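PDB 4FYE: SidF, inhibitor of growth family, member 3 from Legionella pneumophila subsp. pneumophila, which probably acts as a phosphoinositide phosphatase, removing phosphate from phosphatidylinositol phosphates of membranes. Local coordinates for residues I310-K321 with R339-N350. The protein carries 1 engineered substitution. Residues are numbered along the deposited sequence; the frame is centred on the assembly and turned at random.
Sequences IDRMTNEDLWNK and RAQLIKLYVEHN
R339 reaches from helix 335-349 into the turn between helix 284-311 and helix 315-320. Its extended chain, with chi1 of -169° turning CG away from the backbone N, suits an arginine that must carry several donors to that turn. NH1 and NH2 both hydrogen-bond M313 O at 2.7 Å, each bond bent because two nitrogens share one acceptor. NH1 also donates, more straightly (162°), to N315 OD1 at 2.7 Å, amide and guanidinium nearly coplanar. NE is taken by T6 O, so bonds on several sides fix the rotation of the group. At the other end the N350 amide gives ND2 to two carbonyls, Y346 O and K321 O, the latter at 2.9 Å and approached from above its carbonyl plane.

Between these polar ends, branched L318 fills a hole among R339, L342, I343 and Y346: CD1 lies over a guanidinium face, 3.6 Å from R339 NH1, while CD2 meets Y346 CD2 at 3.6 Å. I310 CG2 packs on I343 CD1 (3.7 Å), and M313 SD meets the Y346 ring obliquely in a Met-aromatic contact.

T314 and D317, each accepting the other's backbone N-H, form the capping box starting helix 315-320, which packs knob-into-hole at 38° to segment 339-349.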
loop_
_atom_site.group_PDB
_atom_site.type_symbol
_atom_site.label_atom_id
_atom_site.label_comp_id
_atom_site.label_asym_id
_atom_site.label_seq_id
_atom_site.Cartn_x
_atom_site.Cartn_y
_atom_site.Cartn_z
ATOM N N ILE A 310 0.988 6.272 16.869
ATOM C CA ILE A 310 1.697 7.264 17.660
ATOM C C ILE A 310 1.991 8.578 16.832
ATOM O O ILE A 310 1.826 9.725 17.359
ATOM C CB ILE A 310 2.993 6.685 18.304
ATOM C CG1 ILE A 310 2.756 5.963 19.648
ATOM C CG2 ILE A 310 3.937 7.819 18.712
ATOM C CD1 ILE A 310 1.811 4.818 19.672
ATOM N N ASP A 311 2.419 8.420 15.564
ATOM C CA ASP A 311 2.705 9.549 14.652
ATOM C C ASP A 311 1.493 10.451 14.490
ATOM O O ASP A 311 1.633 11.637 14.202
ATOM C CB ASP A 311 2.917 9.033 13.204
ATOM C CG ASP A 311 4.175 8.271 13.031
ATOM O OD1 ASP A 311 4.907 8.138 14.070
ATOM O OD2 ASP A 311 4.417 7.795 11.862
ATOM N N ARG A 312 0.313 9.845 14.483
ATOM C CA ARG A 312 -0.899 10.595 14.276
ATOM C C ARG A 312 -1.340 11.303 15.555
ATOM O O ARG A 312 -2.344 11.971 15.537
ATOM C CB ARG A 312 -1.998 9.700 13.720
ATOM C CG ARG A 312 -1.693 9.408 12.261
ATOM C CD ARG A 312 -2.344 8.202 11.601
ATOM N NE ARG A 312 -3.793 8.090 11.780
ATOM C CZ ARG A 312 -4.634 8.899 11.168
ATOM N NH1 ARG A 312 -4.136 9.840 10.384
ATOM N NH2 ARG A 312 -5.928 8.756 11.298
ATOM N N MET A 313 -0.610 11.172 16.650
ATOM C CA MET A 313 -0.915 12.013 17.815
ATOM C C MET A 313 -0.023 13.228 18.021
ATOM O O MET A 313 1.227 13.162 17.951
ATOM C CB MET A 313 -0.968 11.175 19.070
ATOM C CG MET A 313 -2.077 10.136 18.883
ATOM S SD MET A 313 -2.450 9.165 20.321
ATOM C CE MET A 313 -0.969 8.241 20.350
ATOM N N THR A 314 -0.679 14.354 18.276
ATOM C CA THR A 314 0.055 15.571 18.577
ATOM C C THR A 314 0.509 15.373 19.970
ATOM O O THR A 314 -0.010 14.523 20.714
ATOM C CB THR A 314 -0.854 16.820 18.458
ATOM O OG1 THR A 314 -1.845 16.818 19.513
ATOM C CG2 THR A 314 -1.616 16.737 17.106
ATOM N N ASN A 315 1.463 16.182 20.345
ATOM C CA ASN A 315 1.776 16.376 21.754
ATOM C C ASN A 315 0.588 16.632 22.697
ATOM O O ASN A 315 0.523 16.002 23.751
ATOM C CB ASN A 315 2.884 17.408 21.918
ATOM C CG ASN A 315 4.239 16.879 21.431
ATOM O OD1 ASN A 315 4.315 15.950 20.604
ATOM N ND2 ASN A 315 5.306 17.471 21.923
ATOM N N GLU A 316 -0.340 17.520 22.330
ATOM C CA GLU A 316 -1.531 17.776 23.172
ATOM C C GLU A 316 -2.272 16.440 23.385
ATOM O O GLU A 316 -2.649 16.124 24.512
ATOM C CB GLU A 316 -2.497 18.750 22.503
ATOM C CG GLU A 316 -2.608 20.151 23.091
ATOM C CD GLU A 316 -3.925 20.883 22.679
ATOM O OE1 GLU A 316 -4.421 21.758 23.463
ATOM O OE2 GLU A 316 -4.481 20.592 21.571
ATOM N N ASP A 317 -2.457 15.684 22.295
ATOM C CA ASP A 317 -3.094 14.342 22.276
ATOM C C ASP A 317 -2.430 13.349 23.252
ATOM O O ASP A 317 -3.096 12.669 23.977
ATOM C CB ASP A 317 -3.026 13.733 20.873
ATOM C CG ASP A 317 -4.024 14.360 19.856
ATOM O OD1 ASP A 317 -5.055 14.958 20.276
ATOM O OD2 ASP A 317 -3.767 14.250 18.614
ATOM N N LEU A 318 -1.115 13.241 23.271
ATOM C CA LEU A 318 -0.520 12.319 24.200
ATOM C C LEU A 318 -0.722 12.774 25.682
ATOM O O LEU A 318 -1.087 11.987 26.591
ATOM C CB LEU A 318 0.969 12.176 23.867
ATOM C CG LEU A 318 1.342 11.628 22.507
ATOM C CD1 LEU A 318 2.684 12.175 22.035
ATOM C CD2 LEU A 318 1.426 10.125 22.549
ATOM N N TRP A 319 -0.480 14.051 25.920
ATOM C CA TRP A 319 -0.751 14.653 27.159
ATOM C C TRP A 319 -2.116 14.359 27.719
ATOM O O TRP A 319 -2.253 14.076 28.928
ATOM C CB TRP A 319 -0.606 16.145 26.968
ATOM C CG TRP A 319 -0.684 16.938 28.237
ATOM C CD1 TRP A 319 -1.740 17.739 28.665
ATOM C CD2 TRP A 319 0.340 17.029 29.292
ATOM N NE1 TRP A 319 -1.445 18.318 29.871
ATOM C CE2 TRP A 319 -0.213 17.928 30.316
ATOM C CE3 TRP A 319 1.622 16.481 29.486
ATOM C CZ2 TRP A 319 0.504 18.258 31.478
ATOM C CZ3 TRP A 319 2.338 16.817 30.669
ATOM C CH2 TRP A 319 1.789 17.675 31.640
ATOM N N ASN A 320 -3.149 14.455 26.889
ATOM C CA ASN A 320 -4.505 14.315 27.402
ATOM C C ASN A 320 -4.740 12.881 27.808
ATOM O O ASN A 320 -5.565 12.592 28.622
ATOM C CB ASN A 320 -5.565 14.766 26.373
ATOM C CG ASN A 320 -5.413 16.242 25.950
ATOM O OD1 ASN A 320 -5.208 17.153 26.774
ATOM N ND2 ASN A 320 -5.537 16.483 24.643
ATOM N N LYS A 321 -3.965 12.001 27.218
ATOM C CA LYS A 321 -4.045 10.590 27.447
ATOM C C LYS A 321 -3.167 10.133 28.598
ATOM O O LYS A 321 -3.185 8.989 28.955
ATOM C CB LYS A 321 -3.704 9.864 26.139
ATOM C CG LYS A 321 -4.845 9.037 25.573
ATOM C CD LYS A 321 -6.057 9.853 25.186
ATOM C CE LYS A 321 -7.308 9.054 25.517
ATOM N NZ LYS A 321 -7.714 8.347 24.265
ATOM N N ARG A 339 8.640 15.193 23.435
ATOM C CA ARG A 339 7.842 14.168 22.771
ATOM C C ARG A 339 8.224 12.760 23.231
ATOM O O ARG A 339 7.332 11.929 23.477
ATOM C CB ARG A 339 7.826 14.269 21.218
ATOM C CG ARG A 339 6.773 13.350 20.604
ATOM C CD ARG A 339 6.467 13.783 19.203
ATOM N NE ARG A 339 5.608 12.841 18.500
ATOM C CZ ARG A 339 4.274 12.955 18.400
ATOM N NH1 ARG A 339 3.555 13.948 18.986
ATOM N NH2 ARG A 339 3.660 12.056 17.707
ATOM N N ALA A 340 9.519 12.464 23.355
ATOM C CA ALA A 340 9.888 11.089 23.746
ATOM C C ALA A 340 9.215 10.718 25.091
ATOM O O ALA A 340 8.735 9.599 25.271
ATOM C CB ALA A 340 11.426 10.932 23.854
ATOM N N GLN A 341 9.254 11.653 26.034
ATOM C CA GLN A 341 8.783 11.402 27.379
ATOM C C GLN A 341 7.253 11.196 27.339
ATOM O O GLN A 341 6.713 10.288 27.956
ATOM C CB GLN A 341 9.172 12.582 28.282
ATOM C CG GLN A 341 8.966 12.311 29.746
ATOM C CD GLN A 341 9.055 13.589 30.617
ATOM O OE1 GLN A 341 8.658 14.697 30.203
ATOM N NE2 GLN A 341 9.566 13.433 31.835
ATOM N N LEU A 342 6.564 12.044 26.590
ATOM C CA LEU A 342 5.156 11.893 26.320
ATOM C C LEU A 342 4.833 10.533 25.718
ATOM O O LEU A 342 3.886 9.900 26.152
ATOM C CB LEU A 342 4.709 12.981 25.355
ATOM C CG LEU A 342 4.093 14.246 25.947
ATOM C CD1 LEU A 342 4.139 14.281 27.473
ATOM C CD2 LEU A 342 4.668 15.489 25.287
ATOM N N ILE A 343 5.620 10.066 24.750
ATOM C CA ILE A 343 5.282 8.813 24.085
ATOM C C ILE A 343 5.434 7.658 25.044
ATOM O O ILE A 343 4.552 6.794 25.171
ATOM C CB ILE A 343 6.105 8.592 22.830
ATOM C CG1 ILE A 343 5.631 9.579 21.786
ATOM C CG2 ILE A 343 5.936 7.152 22.296
ATOM C CD1 ILE A 343 6.558 9.631 20.558
ATOM N N LYS A 344 6.535 7.697 25.772
ATOM C CA LYS A 344 6.820 6.698 26.773
ATOM C C LYS A 344 5.729 6.627 27.861
ATOM O O LYS A 344 5.279 5.568 28.194
ATOM C CB LYS A 344 8.200 6.941 27.415
ATOM C CG LYS A 344 8.483 5.894 28.487
ATOM C CD LYS A 344 9.522 6.264 29.524
ATOM C CE LYS A 344 9.279 5.393 30.743
ATOM N NZ LYS A 344 10.528 5.263 31.540
ATOM N N LEU A 345 5.321 7.760 28.400
ATOM C CA LEU A 345 4.296 7.750 29.424
ATOM C C LEU A 345 2.969 7.318 28.821
ATOM O O LEU A 345 2.247 6.571 29.426
ATOM C CB LEU A 345 4.171 9.126 30.099
ATOM C CG LEU A 345 5.291 9.441 31.110
ATOM C CD1 LEU A 345 5.374 10.907 31.538
ATOM C CD2 LEU A 345 5.247 8.567 32.363
ATOM N N TYR A 346 2.677 7.753 27.597
ATOM C CA TYR A 346 1.460 7.406 26.932
ATOM C C TYR A 346 1.351 5.896 26.814
ATOM O O TYR A 346 0.245 5.314 27.074
ATOM C CB TYR A 346 1.333 8.080 25.558
ATOM C CG TYR A 346 0.170 7.517 24.724
ATOM C CD1 TYR A 346 -1.150 7.651 25.141
ATOM C CD2 TYR A 346 0.390 6.838 23.590
ATOM C CE1 TYR A 346 -2.204 7.116 24.413
ATOM C CE2 TYR A 346 -0.639 6.311 22.853
ATOM C CZ TYR A 346 -1.937 6.440 23.286
ATOM O OH TYR A 346 -2.995 5.894 22.563
ATOM N N VAL A 347 2.478 5.273 26.426
ATOM C CA VAL A 347 2.495 3.853 26.104
ATOM C C VAL A 347 2.358 3.034 27.385
ATOM O O VAL A 347 1.675 2.009 27.403
ATOM C CB VAL A 347 3.801 3.412 25.376
ATOM C CG1 VAL A 347 3.862 1.886 25.322
ATOM C CG2 VAL A 347 3.866 3.991 23.982
ATOM N N GLU A 348 2.952 3.541 28.456
ATOM C CA GLU A 348 3.020 2.860 29.729
ATOM C C GLU A 348 1.615 2.825 30.359
ATOM O O GLU A 348 1.208 1.821 30.910
ATOM C CB GLU A 348 4.099 3.546 30.571
ATOM C CG GLU A 348 4.179 3.231 32.065
ATOM C CD GLU A 348 5.204 4.139 32.810
ATOM O OE1 GLU A 348 4.973 4.474 34.008
ATOM O OE2 GLU A 348 6.247 4.529 32.200
ATOM N N HIS A 349 0.831 3.873 30.166
ATOM C CA HIS A 349 -0.498 3.929 30.745
ATOM C C HIS A 349 -1.689 3.690 29.836
ATOM O O HIS A 349 -2.811 3.795 30.302
ATOM C CB HIS A 349 -0.659 5.286 31.452
ATOM C CG HIS A 349 0.409 5.536 32.483
ATOM N ND1 HIS A 349 0.278 5.154 33.760
ATOM C CD2 HIS A 349 1.649 6.059 32.371
ATOM C CE1 HIS A 349 1.371 5.448 34.444
ATOM N NE2 HIS A 349 2.219 6.011 33.599
ATOM N N ASN A 350 -1.502 3.399 28.544
ATOM C CA ASN A 350 -2.656 3.127 27.711
ATOM C C ASN A 350 -2.494 1.858 26.882
ATOM O O ASN A 350 -1.450 1.662 26.234
ATOM C CB ASN A 350 -2.936 4.348 26.784
ATOM C CG ASN A 350 -3.361 5.624 27.574
ATOM O OD1 ASN A 350 -4.529 5.893 27.722
ATOM N ND2 ASN A 350 -2.425 6.383 28.030
#